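CofB (Escherichia coli, PDB 5AX6) is a minor pilin of the CFA/III type IVb pilus of human enterotoxigenic strains and, as a homotrimer, probably takes part in pilus assembly. Local coordinates at residues S16-I21 with V142-T147; A26-T31 with P44-S49; S72-W77 with G189-R194; S357-L362 with G417-D422. One frame throughout, in Å; residues are numbered along the deposited sequence. Where two conformers were deposited one is given.

Interaction 1 of 4, residues S16-I21 with V142-T147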
loop_
_atom_site.group_PDB
_atom_site.type_symbol
_atom_site.label_atom_id
_atom_site.label_comp_id
_atom_site.label_asym_id
_atom_site.label_seq_id
_atom_site.Cartn_x
_atom_site.Cartn_y
_atom_site.Cartn_z
ATOM N N SER A 16 6.735 32.871 -1.608
ATOM C CA SER A 16 5.765 32.204 -2.468
ATOM C C SER A 16 5.986 32.568 -3.929
ATOM O O SER A 16 5.908 31.698 -4.804
ATOM C CB SER A 16 4.333 32.551 -2.074
ATOM O OG SER A 16 3.431 31.789 -2.858
ATOM N N GLU A 17 6.252 33.844 -4.188
ATOM C CA GLU A 17 6.544 34.322 -5.534
ATOM C C GLU A 17 7.803 33.637 -6.052
ATOM O O GLU A 17 7.829 33.092 -7.155
ATOM C CB GLU A 17 6.734 35.846 -5.547
ATOM C CG GLU A 17 5.499 36.669 -5.187
ATOM C CD GLU A 17 4.529 36.837 -6.350
ATOM O OE1 GLU A 17 4.689 37.802 -7.138
ATOM O OE2 GLU A 17 3.596 36.010 -6.471
ATOM N N ILE A 18 8.848 33.683 -5.239
ATOM C CA ILE A 18 10.140 33.087 -5.587
ATOM C C ILE A 18 10.005 31.595 -5.894
ATOM O O ILE A 18 10.463 31.134 -6.937
ATOM C CB ILE A 18 11.155 33.331 -4.450
ATOM C CG1 ILE A 18 11.612 34.799 -4.474
ATOM C CG2 ILE A 18 12.336 32.383 -4.550
ATOM C CD1 ILE A 18 12.312 35.233 -3.192
ATOM N N ALA A 19 9.343 30.846 -5.014
ATOM C CA ALA A 19 9.216 29.403 -5.205
ATOM C C ALA A 19 8.459 29.077 -6.488
ATOM O O ALA A 19 8.785 28.116 -7.193
ATOM C CB ALA A 19 8.510 28.753 -4.004
ATOM N N GLY A 20 7.434 29.868 -6.782
ATOM C CA GLY A 20 6.650 29.651 -7.986
ATOM C C GLY A 20 7.428 29.904 -9.262
ATOM O O GLY A 20 7.344 29.122 -10.218
ATOM N N ILE A 21 8.200 30.989 -9.288
ATOM C CA ILE A 21 9.003 31.287 -10.460
ATOM C C ILE A 21 10.046 30.168 -10.636
ATOM O O ILE A 21 10.282 29.686 -11.731
ATOM C CB ILE A 21 9.711 32.653 -10.346
ATOM C CG1 ILE A 21 8.697 33.807 -10.353
ATOM C CG2 ILE A 21 10.703 32.826 -11.468
ATOM C CD1 ILE A 21 7.978 33.960 -11.680
ATOM N N VAL A 142 18.744 31.139 -10.366
ATOM C CA VAL A 142 17.782 32.234 -10.469
ATOM C C VAL A 142 18.052 33.234 -9.362
ATOM O O VAL A 142 17.983 32.898 -8.182
ATOM C CB VAL A 142 16.310 31.742 -10.375
ATOM C CG1 VAL A 142 15.348 32.911 -10.602
ATOM C CG2 VAL A 142 16.045 30.633 -11.388
ATOM N N ASP A 143 18.370 34.465 -9.750
ATOM C CA ASP A 143 18.635 35.527 -8.786
ATOM C C ASP A 143 17.446 36.472 -8.686
ATOM O O ASP A 143 16.910 36.891 -9.704
ATOM C CB ASP A 143 19.878 36.334 -9.189
ATOM C CG ASP A 143 21.175 35.548 -9.045
ATOM O OD1 ASP A 143 21.201 34.541 -8.296
ATOM O OD2 ASP A 143 22.177 35.963 -9.673
ATOM N N PHE A 144 17.074 36.824 -7.460
ATOM C CA PHE A 144 16.012 37.786 -7.195
ATOM C C PHE A 144 16.607 38.993 -6.482
ATOM O O PHE A 144 17.185 38.849 -5.406
ATOM C CB PHE A 144 14.908 37.160 -6.331
ATOM C CG PHE A 144 14.210 36.004 -6.981
ATOM C CD1 PHE A 144 13.033 36.197 -7.700
ATOM C CD2 PHE A 144 14.729 34.721 -6.875
ATOM C CE1 PHE A 144 12.386 35.127 -8.315
ATOM C CE2 PHE A 144 14.091 33.649 -7.466
ATOM C CZ PHE A 144 12.913 33.848 -8.191
ATOM N N ILE A 145 16.487 40.167 -7.087
ATOM C CA ILE A 145 16.975 41.393 -6.466
ATOM C C ILE A 145 15.802 42.031 -5.752
ATOM O O ILE A 145 14.792 42.363 -6.376
ATOM C CB ILE A 145 17.587 42.378 -7.493
ATOM C CG1 ILE A 145 18.934 41.850 -8.005
ATOM C CG2 ILE A 145 17.791 43.757 -6.877
ATOM C CD1 ILE A 145 18.810 40.646 -8.915
ATOM N N LEU A 146 15.925 42.145 -4.436
ATOM C CA LEU A 146 14.874 42.723 -3.605
ATOM C C LEU A 146 15.258 44.134 -3.211
ATOM O O LEU A 146 16.327 44.345 -2.645
ATOM C CB LEU A 146 14.645 41.879 -2.352
ATOM C CG LEU A 146 13.740 40.652 -2.487
ATOM C CD1 LEU A 146 14.107 39.868 -3.721
ATOM C CD2 LEU A 146 13.845 39.788 -1.231
ATOM N N THR A 147 14.393 45.096 -3.521
ATOM C CA THR A 147 14.673 46.482 -3.186
ATOM C C THR A 147 14.107 46.841 -1.810
ATOM O O THR A 147 12.987 46.455 -1.457
ATOM C CB THR A 147 14.116 47.432 -4.256
ATOM O OG1 THR A 147 14.450 48.781 -3.914
ATOM C CG2 THR A 147 12.598 47.287 -4.375
#
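I18 of helix 4-25 lies over one face of the F144 ring, which stands on strand 139-148. The CG1 branch makes the contact with the face. It sits 3.7 Å from the centroid of the F144 ring and only 6° off the ring normal, a CH-pi contact over the middle of the face. The CG2 branch takes the rim, with I18 CG2 at 3.6 Å from F144 CE2. Both branches can reach the ring because CG1 is beside the backbone N (chi1 -75°) while CG2 is anti to it. The two side chains run past each other in opposite directions. Three residues on, I21 meets the ring edge. I21 CB is 4.0 Å from F144 CZ and close to the ring plane. I21 CG2 stays beside CZ, while CD1 leads off toward W77. V22 from the same helix and I126 and I227 from neighbouring strands also touch F144. I18 rests on L225 and I227 as well. This is the type IV pilin arrangement, an N-terminal helix packed on an antiparallel sheet. The contact is apolar and buried, and shape fit rather than directional bonding joins helix to strand.

Interaction 2 of 4, residues A26-T31 with P44-S49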
loop_
_atom_site.group_PDB
_atom_site.type_symbol
_atom_site.label_atom_id
_atom_site.label_comp_id
_atom_site.label_asym_id
_atom_site.label_seq_id
_atom_site.Cartn_x
_atom_site.Cartn_y
_atom_site.Cartn_z
ATOM N N ALA A 26 12.100 25.239 -13.373
ATOM C CA ALA A 26 12.499 23.832 -13.209
ATOM C C ALA A 26 11.662 22.840 -14.029
ATOM O O ALA A 26 11.868 21.621 -13.944
ATOM C CB ALA A 26 12.452 23.455 -11.746
ATOM N N GLU A 27 10.711 23.338 -14.818
ATOM C CA GLU A 27 9.959 22.447 -15.704
ATOM C C GLU A 27 10.295 22.730 -17.160
ATOM O O GLU A 27 9.805 23.695 -17.733
ATOM C CB GLU A 27 8.443 22.585 -15.472
ATOM C CG GLU A 27 8.007 22.132 -14.098
ATOM C CD GLU A 27 6.516 22.341 -13.822
ATOM O OE1 GLU A 27 5.763 22.687 -14.759
ATOM O OE2 GLU A 27 6.106 22.156 -12.656
ATOM N N GLU A 28 11.129 21.892 -17.771
ATOM C CA GLU A 28 11.435 22.087 -19.177
ATOM C C GLU A 28 10.253 21.704 -20.055
ATOM O O GLU A 28 10.022 22.319 -21.099
ATOM C CB GLU A 28 12.670 21.289 -19.587
ATOM C CG GLU A 28 12.989 21.439 -21.055
ATOM C CD GLU A 28 14.469 21.286 -21.343
ATOM O OE1 GLU A 28 15.252 21.154 -20.378
ATOM O OE2 GLU A 28 14.845 21.305 -22.534
ATOM N N GLN A 29 9.521 20.678 -19.633
ATOM C CA GLN A 29 8.266 20.300 -20.262
ATOM C C GLN A 29 7.127 20.730 -19.343
ATOM O O GLN A 29 7.152 20.435 -18.149
ATOM C CB GLN A 29 8.210 18.790 -20.519
ATOM C CG GLN A 29 9.278 18.281 -21.489
ATOM C CD GLN A 29 9.110 18.824 -22.907
ATOM O OE1 GLN A 29 9.902 19.653 -23.372
ATOM N NE2 GLN A 29 8.089 18.348 -23.601
ATOM N N ILE A 30 6.140 21.439 -19.882
ATOM C CA ILE A 30 5.043 21.918 -19.042
ATOM C C ILE A 30 3.695 21.483 -19.577
ATOM O O ILE A 30 3.556 21.212 -20.768
ATOM C CB ILE A 30 5.036 23.464 -18.913
ATOM C CG1 ILE A 30 4.948 24.113 -20.291
ATOM C CG2 ILE A 30 6.283 23.933 -18.212
ATOM C CD1 ILE A 30 4.778 25.626 -20.235
ATOM N N THR A 31 2.705 21.434 -18.690
ATOM C CA THR A 31 1.340 21.108 -19.080
ATOM C C THR A 31 0.543 22.396 -19.307
ATOM O O THR A 31 0.441 23.233 -18.415
ATOM C CB THR A 31 0.623 20.244 -18.010
ATOM O OG1 THR A 31 1.397 19.067 -17.736
ATOM C CG2 THR A 31 -0.757 19.824 -18.504
ATOM N N PRO A 44 8.288 27.719 -22.771
ATOM C CA PRO A 44 8.769 28.785 -23.661
ATOM C C PRO A 44 10.141 29.326 -23.262
ATOM O O PRO A 44 10.831 29.898 -24.104
ATOM C CB PRO A 44 7.687 29.878 -23.528
ATOM C CG PRO A 44 6.964 29.563 -22.264
ATOM C CD PRO A 44 6.973 28.047 -22.198
ATOM N N LEU A 45 10.529 29.157 -21.999
ATOM C CA LEU A 45 11.886 29.514 -21.590
ATOM C C LEU A 45 12.922 28.834 -22.474
ATOM O O LEU A 45 13.989 29.387 -22.732
ATOM C CB LEU A 45 12.128 29.125 -20.126
ATOM C CG LEU A 45 11.363 29.881 -19.038
ATOM C CD1 LEU A 45 11.663 29.263 -17.675
ATOM C CD2 LEU A 45 11.743 31.349 -19.031
ATOM N N TYR A 46 12.614 27.629 -22.946
ATOM C CA TYR A 46 13.654 26.805 -23.558
ATOM C C TYR A 46 13.449 26.558 -25.058
ATOM O O TYR A 46 14.025 25.632 -25.642
ATOM C CB TYR A 46 13.754 25.491 -22.780
ATOM C CG TYR A 46 13.942 25.743 -21.303
ATOM C CD1 TYR A 46 15.047 26.453 -20.841
ATOM C CD2 TYR A 46 13.006 25.300 -20.370
ATOM C CE1 TYR A 46 15.221 26.714 -19.478
ATOM C CE2 TYR A 46 13.168 25.549 -19.010
ATOM C CZ TYR A 46 14.273 26.256 -18.570
ATOM O OH TYR A 46 14.436 26.507 -17.224
ATOM N N GLU A 47 12.650 27.418 -25.669
ATOM C CA GLU A 47 12.444 27.414 -27.112
ATOM C C GLU A 47 13.303 28.469 -27.789
ATOM O O GLU A 47 13.274 29.637 -27.403
ATOM C CB GLU A 47 10.976 27.661 -27.441
ATOM C CG GLU A 47 10.081 26.472 -27.175
ATOM C CD GLU A 47 10.385 25.312 -28.107
ATOM O OE1 GLU A 47 9.770 25.240 -29.192
ATOM O OE2 GLU A 47 11.248 24.475 -27.758
ATOM N N GLN A 48 14.058 28.070 -28.806
ATOM C CA GLN A 48 14.923 29.017 -29.515
ATOM C C GLN A 48 14.144 30.157 -30.160
ATOM O O GLN A 48 14.698 31.218 -30.437
ATOM C CB GLN A 48 15.734 28.303 -30.593
ATOM C CG GLN A 48 16.887 27.479 -30.079
ATOM C CD GLN A 48 17.759 26.953 -31.213
ATOM O OE1 GLN A 48 17.581 25.826 -31.677
ATOM N NE2 GLN A 48 18.703 27.773 -31.665
ATOM N N SER A 49 12.862 29.938 -30.410
ATOM C CA SER A 49 12.079 30.908 -31.165
ATOM C C SER A 49 11.256 31.807 -30.262
ATOM O O SER A 49 10.512 32.657 -30.742
ATOM C CB SER A 49 11.162 30.197 -32.159
ATOM O OG SER A 49 10.257 29.353 -31.480
HETATM O O HOH W 1 15.932 22.973 -24.448
#
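E28 and Y46 bring the two segments closest, with E28 CA and Y46 CA 6.8 Å apart, where the chain leaving helix 4-25 passes the loop that follows strand 37-42. The CD2 side of the Y46 ring leans on E28. Y46 CD2 is 3.8 Å from E28 CA and 3.9 Å from E28 CG. CG is anti to the E28 backbone N (chi1 178°) and the chain beyond is extended, which carries the carboxylate past the ring. The carboxylate and ring planes are 38° apart. A water lies 2.8 Å from E28 OE2, and its link to Y46 O is weak. At the ring edge, near its plane, E27 O is 4.0 Å from Y46 CE2. One ring face is occupied by CB of the preceding L45. The hydroxyl of Y46 is hydrogen-bonded to V25 O in the last turn of the helix. A phenylalanine in its place has no hydroxyl, so V25 O would probably be left without this partner and the ring less firmly tied to the helix end. Farther along, I30 CD1 touches P44 CD at 3.8 Å, the two side chains crossing at about a right angle. N43 binds the segments from between them, its side chain meeting both E27 O and L45 N. On a neighbouring subunit, R236 bonds to A26 O, R240 bonds to Q29 O, and L231 packs on E28. This is the alpha-beta loop of a type IV pilin, between the N-terminal helix and the main sheet; it includes the hairpin of strands 29-34 and 37-42 and lies at a subunit interface.

Interaction 3 of 4, residues S72-W77 with G189-R194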
loop_
_atom_site.group_PDB
_atom_site.type_symbol
_atom_site.label_atom_id
_atom_site.label_comp_id
_atom_site.label_asym_id
_atom_site.label_seq_id
_atom_site.Cartn_x
_atom_site.Cartn_y
_atom_site.Cartn_z
ATOM N N SER A 72 17.539 43.481 -21.729
ATOM C CA SER A 72 17.201 42.321 -22.542
ATOM C C SER A 72 17.858 41.066 -21.970
ATOM O O SER A 72 17.691 39.973 -22.503
ATOM C CB SER A 72 17.645 42.529 -23.990
ATOM O OG SER A 72 19.035 42.287 -24.117
ATOM N N GLU A 73 18.619 41.234 -20.893
ATOM C CA GLU A 73 19.262 40.102 -20.225
ATOM C C GLU A 73 18.585 39.820 -18.891
ATOM O O GLU A 73 18.095 38.720 -18.662
ATOM C CB GLU A 73 20.764 40.366 -20.030
ATOM C CG GLU A 73 21.492 40.479 -21.363
ATOM C CD GLU A 73 22.958 40.837 -21.220
ATOM O OE1 GLU A 73 23.402 41.149 -20.088
ATOM O OE2 GLU A 73 23.656 40.826 -22.258
ATOM N N PHE A 74 18.538 40.815 -18.011
ATOM C CA PHE A 74 17.758 40.629 -16.797
ATOM C C PHE A 74 16.282 40.829 -17.111
ATOM O O PHE A 74 15.912 41.265 -18.206
ATOM C CB PHE A 74 18.225 41.556 -15.665
ATOM C CG PHE A 74 18.015 43.020 -15.922
ATOM C CD1 PHE A 74 16.771 43.609 -15.730
ATOM C CD2 PHE A 74 19.080 43.829 -16.302
ATOM C CE1 PHE A 74 16.589 44.979 -15.939
ATOM C CE2 PHE A 74 18.909 45.198 -16.508
ATOM C CZ PHE A 74 17.663 45.773 -16.326
ATOM N N ILE A 75 15.439 40.499 -16.146
ATOM C CA ILE A 75 14.000 40.645 -16.308
ATOM C C ILE A 75 13.483 41.658 -15.293
ATOM O O ILE A 75 13.579 41.446 -14.085
ATOM C CB ILE A 75 13.293 39.290 -16.132
ATOM C CG1 ILE A 75 13.705 38.354 -17.271
ATOM C CG2 ILE A 75 11.764 39.457 -16.111
ATOM C CD1 ILE A 75 13.141 36.932 -17.111
ATOM N N ASN A 76 12.953 42.772 -15.774
ATOM C CA ASN A 76 12.430 43.774 -14.858
ATOM C C ASN A 76 11.139 43.244 -14.248
ATOM O O ASN A 76 10.364 42.569 -14.924
ATOM C CB ASN A 76 12.203 45.104 -15.582
ATOM C CG ASN A 76 12.188 46.283 -14.639
ATOM O OD1 ASN A 76 12.247 46.123 -13.416
ATOM N ND2 ASN A 76 12.102 47.481 -15.198
ATOM N N TRP A 77 10.914 43.516 -12.968
ATOM C CA TRP A 77 9.759 42.946 -12.274
ATOM C C TRP A 77 8.998 44.015 -11.491
ATOM O O TRP A 77 9.569 45.040 -11.127
ATOM C CB TRP A 77 10.215 41.831 -11.324
ATOM C CG TRP A 77 9.094 40.970 -10.753
ATOM C CD1 TRP A 77 8.539 41.066 -9.512
ATOM C CD2 TRP A 77 8.451 39.861 -11.396
ATOM N NE1 TRP A 77 7.572 40.100 -9.347
ATOM C CE2 TRP A 77 7.498 39.346 -10.494
ATOM C CE3 TRP A 77 8.567 39.267 -12.664
ATOM C CZ2 TRP A 77 6.673 38.262 -10.806
ATOM C CZ3 TRP A 77 7.749 38.186 -12.970
ATOM C CH2 TRP A 77 6.816 37.698 -12.047
ATOM N N GLY A 189 17.037 52.879 -10.878
ATOM C CA GLY A 189 16.843 52.073 -12.075
ATOM C C GLY A 189 17.199 50.603 -11.890
ATOM O O GLY A 189 18.151 50.286 -11.177
ATOM N N ALA A 190 16.438 49.708 -12.524
ATOM C CA ALA A 190 16.691 48.267 -12.399
ATOM C C ALA A 190 18.051 47.895 -12.982
ATOM O O ALA A 190 18.676 46.930 -12.548
ATOM C CB ALA A 190 15.595 47.465 -13.081
ATOM N N ALA A 191 18.514 48.672 -13.958
ATOM C CA ALA A 191 19.830 48.435 -14.557
ATOM C C ALA A 191 20.979 48.968 -13.698
ATOM O O ALA A 191 22.147 48.706 -13.986
ATOM C CB ALA A 191 19.890 49.050 -15.941
ATOM N N GLY A 192 20.658 49.706 -12.643
ATOM C CA GLY A 192 21.682 50.319 -11.812
ATOM C C GLY A 192 22.280 49.428 -10.735
ATOM O O GLY A 192 23.312 49.759 -10.158
ATOM N N TRP A 193 21.625 48.308 -10.439
ATOM C CA TRP A 193 22.084 47.414 -9.372
ATOM C C TRP A 193 23.489 46.870 -9.605
ATOM O O TRP A 193 23.833 46.493 -10.719
ATOM C CB TRP A 193 21.125 46.226 -9.228
ATOM C CG TRP A 193 19.784 46.574 -8.680
ATOM C CD1 TRP A 193 18.580 46.508 -9.335
ATOM C CD2 TRP A 193 19.497 47.028 -7.352
ATOM N NE1 TRP A 193 17.563 46.890 -8.489
ATOM C CE2 TRP A 193 18.101 47.216 -7.266
ATOM C CE3 TRP A 193 20.285 47.294 -6.227
ATOM C CZ2 TRP A 193 17.479 47.668 -6.104
ATOM C CZ3 TRP A 193 19.666 47.733 -5.070
ATOM C CH2 TRP A 193 18.275 47.917 -5.017
ATOM N N ARG A 194 24.287 46.803 -8.543
ATOM C CA ARG A 194 25.598 46.168 -8.603
ATOM C C ARG A 194 25.928 45.575 -7.241
ATOM O O ARG A 194 25.350 45.973 -6.231
ATOM C CB ARG A 194 26.682 47.172 -9.012
ATOM C CG ARG A 194 26.863 48.272 -7.971
ATOM C CD ARG A 194 28.099 49.148 -8.210
ATOM N NE ARG A 194 28.092 50.259 -7.261
ATOM C CZ ARG A 194 27.421 51.392 -7.454
ATOM N NH1 ARG A 194 26.736 51.583 -8.579
ATOM N NH2 ARG A 194 27.444 52.338 -6.524
#
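F74 and N76 on one side meet A190 and A191 on the other. The far end of the F74 ring does the touching. Its CE1 is 3.9 Å from A190 CB, and its CZ is 3.8 Å from A191 N and 4.0 Å from A191 CB. A190 O lies over one face of the ring. N76 reaches the same methyl from another side, with N76 OD1 at 3.6 Å from A190 CB. The F74 torsion sets CG between the backbone N and the carbonyl carbon (chi1 65°), which turns the ring out toward the alanines. The next shell fixes these groups. R125 makes a cation-pi contact with F74 and also donates to A190 O, so one guanidinium serves both segments. A serine in place of F74 has no ring, so R125 would probably lose its cation-pi partner and a gap would be likely to open beside A190 and A191. N76 OD1 also takes a bond from W77 N, weak and bent to 120° at the hydrogen. On the other segment a bond from G192 N to G189 O, 3.0 Å long, closes a type I beta turn with A190 and A191 at its corners. Beyond the turn W193 NE1 bonds to D124, while I75 and W77 pair through the backbone with I126 and D124. F74 O is held by N56. The contact therefore joins the outermost strand 75-76 of the antiparallel pilin sheet to the loop between strands 179-185 and 194-198 of the same sheet.

Interaction 4 of 4, residues S357-L362 with G417-D422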
loop_
_atom_site.group_PDB
_atom_site.type_symbol
_atom_site.label_atom_id
_atom_site.label_comp_id
_atom_site.label_asym_id
_atom_site.label_seq_id
_atom_site.Cartn_x
_atom_site.Cartn_y
_atom_site.Cartn_z
ATOM N N SER A 357 -24.716 -41.612 30.087
ATOM C CA SER A 357 -25.280 -42.709 29.306
ATOM C C SER A 357 -26.064 -43.745 30.125
ATOM O O SER A 357 -27.088 -44.261 29.676
ATOM C CB SER A 357 -24.153 -43.415 28.550
ATOM O OG SER A 357 -24.668 -44.401 27.684
ATOM N N ASN A 358 -25.573 -44.074 31.312
ATOM C CA ASN A 358 -26.250 -45.074 32.126
ATOM C C ASN A 358 -27.059 -44.430 33.241
ATOM O O ASN A 358 -26.798 -43.287 33.627
ATOM C CB ASN A 358 -25.245 -46.074 32.705
ATOM C CG ASN A 358 -24.066 -45.396 33.373
ATOM O OD1 ASN A 358 -24.231 -44.629 34.326
ATOM N ND2 ASN A 358 -22.865 -45.690 32.888
ATOM N N ALA A 359 -28.033 -45.180 33.749
ATOM C CA ALA A 359 -29.007 -44.679 34.715
ATOM C C ALA A 359 -28.379 -44.025 35.942
ATOM O O ALA A 359 -28.880 -43.014 36.427
ATOM C CB ALA A 359 -29.929 -45.809 35.152
ATOM N N SER A 360 -27.294 -44.599 36.452
ATOM C CA SER A 360 -26.707 -44.095 37.693
ATOM C C SER A 360 -26.169 -42.681 37.514
ATOM O O SER A 360 -26.269 -41.856 38.421
ATOM C CB SER A 360 -25.594 -45.023 38.196
ATOM O OG SER A 360 -24.491 -45.045 37.312
ATOM N N ASP A 361 -25.606 -42.404 36.342
ATOM C CA ASP A 361 -25.103 -41.068 36.046
ATOM C C ASP A 361 -26.238 -40.126 35.655
ATOM O O ASP A 361 -26.262 -38.969 36.073
ATOM C CB ASP A 361 -24.058 -41.120 34.927
ATOM C CG ASP A 361 -22.769 -41.799 35.365
ATOM O OD1 ASP A 361 -22.390 -41.657 36.549
ATOM O OD2 ASP A 361 -22.135 -42.471 34.523
ATOM N N LEU A 362 -27.170 -40.645 34.862
ATOM C CA LEU A 362 -28.246 -39.854 34.264
ATOM C C LEU A 362 -29.303 -39.376 35.251
ATOM O O LEU A 362 -29.740 -38.226 35.188
ATOM C CB LEU A 362 -28.949 -40.666 33.167
ATOM C CG LEU A 362 -28.429 -40.656 31.731
ATOM C CD1 LEU A 362 -29.192 -41.678 30.897
ATOM C CD2 LEU A 362 -28.567 -39.266 31.121
ATOM N N GLY A 417 -33.004 -51.893 30.966
ATOM C CA GLY A 417 -32.710 -50.768 31.840
ATOM C C GLY A 417 -31.664 -49.828 31.269
ATOM O O GLY A 417 -30.952 -49.149 32.012
ATOM N N LYS A 418 -31.578 -49.787 29.944
ATOM C CA LYS A 418 -30.599 -48.948 29.264
ATOM C C LYS A 418 -31.266 -47.811 28.493
ATOM O O LYS A 418 -32.434 -47.900 28.131
ATOM C CB LYS A 418 -29.756 -49.794 28.312
ATOM C CG LYS A 418 -28.944 -50.877 29.010
ATOM C CD LYS A 418 -28.124 -51.678 28.012
ATOM C CE LYS A 418 -27.072 -52.533 28.706
ATOM N NZ LYS A 418 -26.207 -53.247 27.720
ATOM N N TYR A 419 -30.510 -46.745 28.243
ATOM C CA TYR A 419 -31.001 -45.631 27.437
ATOM C C TYR A 419 -30.351 -45.712 26.059
ATOM O O TYR A 419 -29.128 -45.627 25.935
ATOM C CB TYR A 419 -30.709 -44.289 28.123
ATOM C CG TYR A 419 -31.417 -44.129 29.458
ATOM C CD1 TYR A 419 -32.668 -43.522 29.540
ATOM C CD2 TYR A 419 -30.843 -44.602 30.630
ATOM C CE1 TYR A 419 -33.317 -43.384 30.752
ATOM C CE2 TYR A 419 -31.487 -44.477 31.844
ATOM C CZ TYR A 419 -32.724 -43.868 31.900
ATOM O OH TYR A 419 -33.368 -43.738 33.110
ATOM N N GLN A 420 -31.169 -45.902 25.029
ATOM C CA GLN A 420 -30.646 -46.164 23.689
ATOM C C GLN A 420 -30.441 -44.889 22.855
ATOM O O GLN A 420 -29.576 -44.854 21.986
ATOM C CB GLN A 420 -31.566 -47.131 22.938
ATOM C CG GLN A 420 -31.644 -48.531 23.553
ATOM C CD GLN A 420 -30.273 -49.155 23.791
ATOM O OE1 GLN A 420 -29.313 -48.893 23.061
ATOM N NE2 GLN A 420 -30.178 -49.984 24.826
ATOM N N ALA A 421 -31.222 -43.846 23.118
ATOM C CA ALA A 421 -31.081 -42.603 22.352
ATOM C C ALA A 421 -29.703 -41.983 22.585
ATOM O O ALA A 421 -29.210 -41.940 23.711
ATOM C CB ALA A 421 -32.191 -41.626 22.717
ATOM N N ASP A 422 -29.071 -41.512 21.513
ATOM C CA ASP A 422 -27.695 -41.041 21.588
ATOM C C ASP A 422 -27.451 -40.020 20.473
ATOM O O ASP A 422 -27.534 -40.352 19.289
ATOM C CB ASP A 422 -26.724 -42.229 21.475
ATOM C CG ASP A 422 -25.281 -41.850 21.753
ATOM O OD1 ASP A 422 -24.899 -40.673 21.571
ATOM O OD2 ASP A 422 -24.507 -42.750 22.151
HETATM O O HOH W 2 -27.899 -46.569 29.386
HETATM O O HOH W 3 -28.613 -47.734 32.215
#
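L362 CD1 sits over one face of the Y419 ring, offset toward its rim. It is 3.7 Å from the ring centroid and 25° off the normal, a CH-pi contact. The nearest ring atom is Y419 CD2, 3.4 Å from L362 CD1. The two side chains lie alongside, pointing opposite ways. Y419 CG is anti to its carbonyl carbon (chi1 -63°), which points the ring at the short helix 359-362. A359 comes to the ring edge instead. Its CB lies in the ring plane, 3.9 Å from Y419 CE2. Y472 also meets Y419, the ring planes steeply inclined to each other. The setting is the C-terminal domain, built largely of antiparallel strands, where this one-turn helix is held against the loop between strands 398-409 and 438-448. N358 is the N-cap of the helix. Its OD1 accepts a weak capping bond from D361 N at 3.3 Å. S360 OG donates to the same N358 OD1 from above the carbonyl plane, 46° out of it, so that oxygen has two donors, one of them weak. Two waters lie between the backbones. One accepts from Y419 N at 2.9 Å and lies at the ring edge, in the ring plane; its approach to S357 O is unusually short, so that link is doubtful. The other accepts from A359 N at 3.0 Å, at the start of the helix, and donates to G417 O at 2.7 Å. K476 bonds to both S357 OG and Y419 O, adding a link between the segments. L362 pairs through the backbone with L473 and packs on P475.

How the interactions relate
Interactions 1, 2 and 3 all lie in the pilin domain. Interactions 1 and 3 touch, and both reach its main antiparallel sheet. Their centres are 14 Å apart, and I145 CG2 is 3.5 Å from W193 CE2. Segment 26-31 of interaction 2 follows helix 4-25 directly, and interaction 2 is nested inside the loop closed by interaction 1. Its centre is 19 Å from that of interaction 1 and 23 Å from that of interaction 3, and it touches neither. Of the four, it alone is touched by another subunit. A bound acetate, probably from the crystallisation liquor, lies about 4 Å from the P44 side chain. Interaction 4, in the C-terminal domain, has its centre 95 to 110 Å from the others.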